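Local coordinates for ORF10 (Moritella marina, PDB 6RIW), which probably catalyses condensation of acyl chains in polyunsaturated fatty acid synthesis, this chain being the ketosynthase-chain length factor didomain of a longer multidomain synthase, at residues A513-L521 against M949-G957. Residues are numbered along the deposited sequence; the frame is centred on the assembly and turned at random.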
loop_
_atom_site.group_PDB
_atom_site.type_symbol
_atom_site.label_atom_id
_atom_site.label_comp_id
_atom_site.label_asym_id
_atom_site.label_seq_id
_atom_site.Cartn_x
_atom_site.Cartn_y
_atom_site.Cartn_z
ATOM N N ALA A 513 -5.009 -10.047 -31.542
ATOM C CA ALA A 513 -5.169 -11.491 -31.548
ATOM C C ALA A 513 -4.034 -12.184 -30.814
ATOM O O ALA A 513 -4.255 -13.230 -30.200
ATOM C CB ALA A 513 -5.260 -11.994 -32.994
ATOM N N ASN A 514 -2.815 -11.634 -30.875
ATOM C CA ASN A 514 -1.691 -12.272 -30.194
ATOM C C ASN A 514 -1.832 -12.174 -28.673
ATOM O O ASN A 514 -1.603 -13.151 -27.957
ATOM C CB ASN A 514 -0.374 -11.645 -30.650
ATOM C CG ASN A 514 -0.021 -12.003 -32.097
ATOM O OD1 ASN A 514 -0.207 -13.136 -32.523
ATOM N ND2 ASN A 514 0.471 -11.024 -32.857
ATOM N N VAL A 515 -2.202 -11.000 -28.163
ATOM C CA VAL A 515 -2.470 -10.864 -26.727
ATOM C C VAL A 515 -3.573 -11.826 -26.290
ATOM O O VAL A 515 -3.441 -12.548 -25.295
ATOM C CB VAL A 515 -2.830 -9.406 -26.397
ATOM C CG1 VAL A 515 -3.483 -9.312 -24.994
ATOM C CG2 VAL A 515 -1.570 -8.529 -26.492
ATOM N N MET A 516 -4.689 -11.847 -27.023
ATOM C CA MET A 516 -5.805 -12.685 -26.581
ATOM C C MET A 516 -5.464 -14.164 -26.678
ATOM O O MET A 516 -5.877 -14.950 -25.817
ATOM C CB MET A 516 -7.063 -12.345 -27.381
ATOM C CG MET A 516 -7.500 -10.883 -27.136
ATOM S SD MET A 516 -8.013 -10.560 -25.425
ATOM C CE MET A 516 -9.659 -11.258 -25.552
ATOM N N GLN A 517 -4.680 -14.558 -27.689
ATOM C CA GLN A 517 -4.213 -15.938 -27.761
ATOM C C GLN A 517 -3.334 -16.293 -26.566
ATOM O O GLN A 517 -3.452 -17.392 -26.009
ATOM C CB GLN A 517 -3.437 -16.152 -29.062
ATOM C CG GLN A 517 -3.081 -17.586 -29.340
ATOM C CD GLN A 517 -2.182 -17.710 -30.564
ATOM O OE1 GLN A 517 -1.611 -18.772 -30.832
ATOM N NE2 GLN A 517 -2.046 -16.609 -31.312
ATOM N N SER A 518 -2.438 -15.380 -26.169
ATOM C CA SER A 518 -1.573 -15.642 -25.013
ATOM C C SER A 518 -2.386 -15.778 -23.733
ATOM O O SER A 518 -2.081 -16.621 -22.879
ATOM C CB SER A 518 -0.532 -14.538 -24.850
ATOM O OG SER A 518 0.318 -14.480 -25.981
ATOM N N LEU A 519 -3.441 -14.964 -23.589
ATOM C CA LEU A 519 -4.313 -15.016 -22.429
ATOM C C LEU A 519 -5.326 -16.156 -22.495
ATOM O O LEU A 519 -6.052 -16.366 -21.522
ATOM C CB LEU A 519 -5.048 -13.673 -22.277
ATOM C CG LEU A 519 -4.155 -12.448 -22.018
ATOM C CD1 LEU A 519 -5.015 -11.169 -21.948
ATOM C CD2 LEU A 519 -3.422 -12.653 -20.694
ATOM N N GLN A 520 -5.382 -16.888 -23.611
ATOM C CA GLN A 520 -6.346 -17.980 -23.802
ATOM C C GLN A 520 -7.785 -17.492 -23.639
ATOM O O GLN A 520 -8.646 -18.181 -23.083
ATOM C CB GLN A 520 -6.034 -19.146 -22.866
ATOM C CG GLN A 520 -4.617 -19.632 -23.090
ATOM C CD GLN A 520 -4.262 -20.819 -22.233
ATOM O OE1 GLN A 520 -4.963 -21.141 -21.270
ATOM N NE2 GLN A 520 -3.162 -21.474 -22.571
ATOM N N LEU A 521 -8.052 -16.304 -24.160
ATOM C CA LEU A 521 -9.377 -15.688 -24.120
ATOM C C LEU A 521 -9.942 -15.591 -25.530
ATOM O O LEU A 521 -9.291 -15.029 -26.428
ATOM C CB LEU A 521 -9.299 -14.276 -23.517
ATOM C CG LEU A 521 -9.071 -14.125 -22.006
ATOM C CD1 LEU A 521 -8.815 -12.661 -21.645
ATOM C CD2 LEU A 521 -10.287 -14.661 -21.256
ATOM N N MET A 949 8.533 -11.110 -25.359
ATOM C CA MET A 949 8.190 -12.470 -24.962
ATOM C C MET A 949 6.849 -12.483 -24.235
ATOM O O MET A 949 6.632 -11.689 -23.316
ATOM C CB MET A 949 9.263 -13.077 -24.059
ATOM C CG MET A 949 10.666 -13.053 -24.672
ATOM S SD MET A 949 10.750 -14.070 -26.163
ATOM C CE MET A 949 10.547 -15.688 -25.402
ATOM N N MET A 950 5.983 -13.423 -24.607
ATOM C CA MET A 950 4.627 -13.480 -24.067
ATOM C C MET A 950 4.431 -14.571 -23.024
ATOM O O MET A 950 3.317 -14.703 -22.509
ATOM C CB MET A 950 3.634 -13.702 -25.209
ATOM C CG MET A 950 3.765 -12.701 -26.340
ATOM S SD MET A 950 3.254 -11.080 -25.778
ATOM C CE MET A 950 1.490 -11.279 -26.062
ATOM N N ASP A 951 5.481 -15.340 -22.701
ATOM C CA ASP A 951 5.349 -16.534 -21.857
ATOM C C ASP A 951 4.690 -16.235 -20.514
ATOM O O ASP A 951 3.936 -17.065 -19.994
ATOM C CB ASP A 951 6.724 -17.166 -21.582
ATOM C CG ASP A 951 7.561 -17.340 -22.829
ATOM O OD1 ASP A 951 8.077 -16.321 -23.344
ATOM O OD2 ASP A 951 7.709 -18.503 -23.283
ATOM N N ASN A 952 5.004 -15.085 -19.905
ATOM C CA ASN A 952 4.484 -14.798 -18.572
ATOM C C ASN A 952 2.981 -14.525 -18.558
ATOM O O ASN A 952 2.379 -14.536 -17.476
ATOM C CB ASN A 952 5.219 -13.596 -17.976
ATOM C CG ASN A 952 6.546 -13.980 -17.362
ATOM O OD1 ASN A 952 6.700 -15.081 -16.848
ATOM N ND2 ASN A 952 7.508 -13.077 -17.413
ATOM N N LEU A 953 2.372 -14.275 -19.719
ATOM C CA LEU A 953 0.936 -14.027 -19.791
ATOM C C LEU A 953 0.109 -15.307 -19.776
ATOM O O LEU A 953 -1.073 -15.265 -19.417
ATOM C CB LEU A 953 0.609 -13.242 -21.065
ATOM C CG LEU A 953 1.268 -11.886 -21.267
ATOM C CD1 LEU A 953 0.783 -11.233 -22.593
ATOM C CD2 LEU A 953 0.995 -10.983 -20.079
ATOM N N LYS A 954 0.682 -16.429 -20.193
ATOM C CA LYS A 954 -0.075 -17.667 -20.217
ATOM C C LYS A 954 -0.558 -18.000 -18.804
ATOM O O LYS A 954 0.252 -17.982 -17.861
ATOM C CB LYS A 954 0.809 -18.788 -20.752
ATOM C CG LYS A 954 0.167 -20.163 -20.677
ATOM C CD LYS A 954 1.147 -21.229 -21.196
ATOM C CE LYS A 954 0.434 -22.524 -21.572
ATOM N NZ LYS A 954 0.365 -23.453 -20.421
ATOM N N PRO A 955 -1.849 -18.301 -18.613
ATOM C CA PRO A 955 -2.344 -18.677 -17.274
ATOM C C PRO A 955 -1.482 -19.735 -16.594
ATOM O O PRO A 955 -1.281 -20.838 -17.126
ATOM C CB PRO A 955 -3.764 -19.186 -17.556
ATOM C CG PRO A 955 -4.199 -18.409 -18.801
ATOM C CD PRO A 955 -2.927 -18.242 -19.622
ATOM N N GLN A 956 -0.947 -19.392 -15.418
ATOM C CA GLN A 956 0.113 -20.184 -14.793
ATOM C C GLN A 956 -0.386 -21.396 -14.015
ATOM O O GLN A 956 0.435 -22.245 -13.647
ATOM C CB GLN A 956 0.959 -19.292 -13.870
ATOM C CG GLN A 956 1.801 -18.313 -14.669
ATOM C CD GLN A 956 2.640 -17.393 -13.793
ATOM O OE1 GLN A 956 2.853 -17.653 -12.616
ATOM N NE2 GLN A 956 3.143 -16.316 -14.388
ATOM N N GLY A 957 -1.684 -21.511 -13.757
ATOM C CA GLY A 957 -2.200 -22.632 -12.979
ATOM C C GLY A 957 -1.733 -22.670 -11.541
ATOM O O GLY A 957 -1.400 -23.751 -11.035
#
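Ser518 and Lys954 bring the two backbones together, their CA atoms 5.4 Å apart, where the last turn of helix 513-519 meets the loop segment 949-957. The helix ends in a Schellman motif: Gln520, with positive phi, leaves the helical path while Leu521 N bonds back to Met516 O and Gln520 N to Gln517 O. This illustrates how a helix C-terminus can be covered without any direct hydrogen bond between the segments; here a loop from late in the chain packs on a helix in the second thiolase-like ketosynthase region. The backbones instead meet through a CA-H...O contact, Lys954 CA lying 3.5 Å from Ser518 O with 153° at the hydrogen.

The CB bond of Ser518 is directed at the loop, and OG, set beside the backbone N (chi1 -62°), donates a 3.1 Å hydrogen bond to Asn514 O, arriving on the face of the carbonyl plane opposite Ser518 N. Met950, bent at chi2 and chi3, folds its CE against Ser518 OG at 3.4 Å, and the same methyl meets Val515 CG2, the two side chains crossing at about a right angle. Replacing Ser518 by an alanine would remove OG and is likely to leave Asn514 O with only the backbone N-H of that residue, and a gap beside Met950 CE. Deeper in, Leu519 CD2 packs on Leu953 CB, and both leucines also touch Thr703 of helix 699-706, while Val515 and Met950 rest on helix 129-148. On the solvent side, the extended Gln520 runs obliquely past the CG-CD edge of Pro955, putting OE1 3.8 Å from Pro955 CG, while its NE2 comes within 3.9 Å of Lys954 CE.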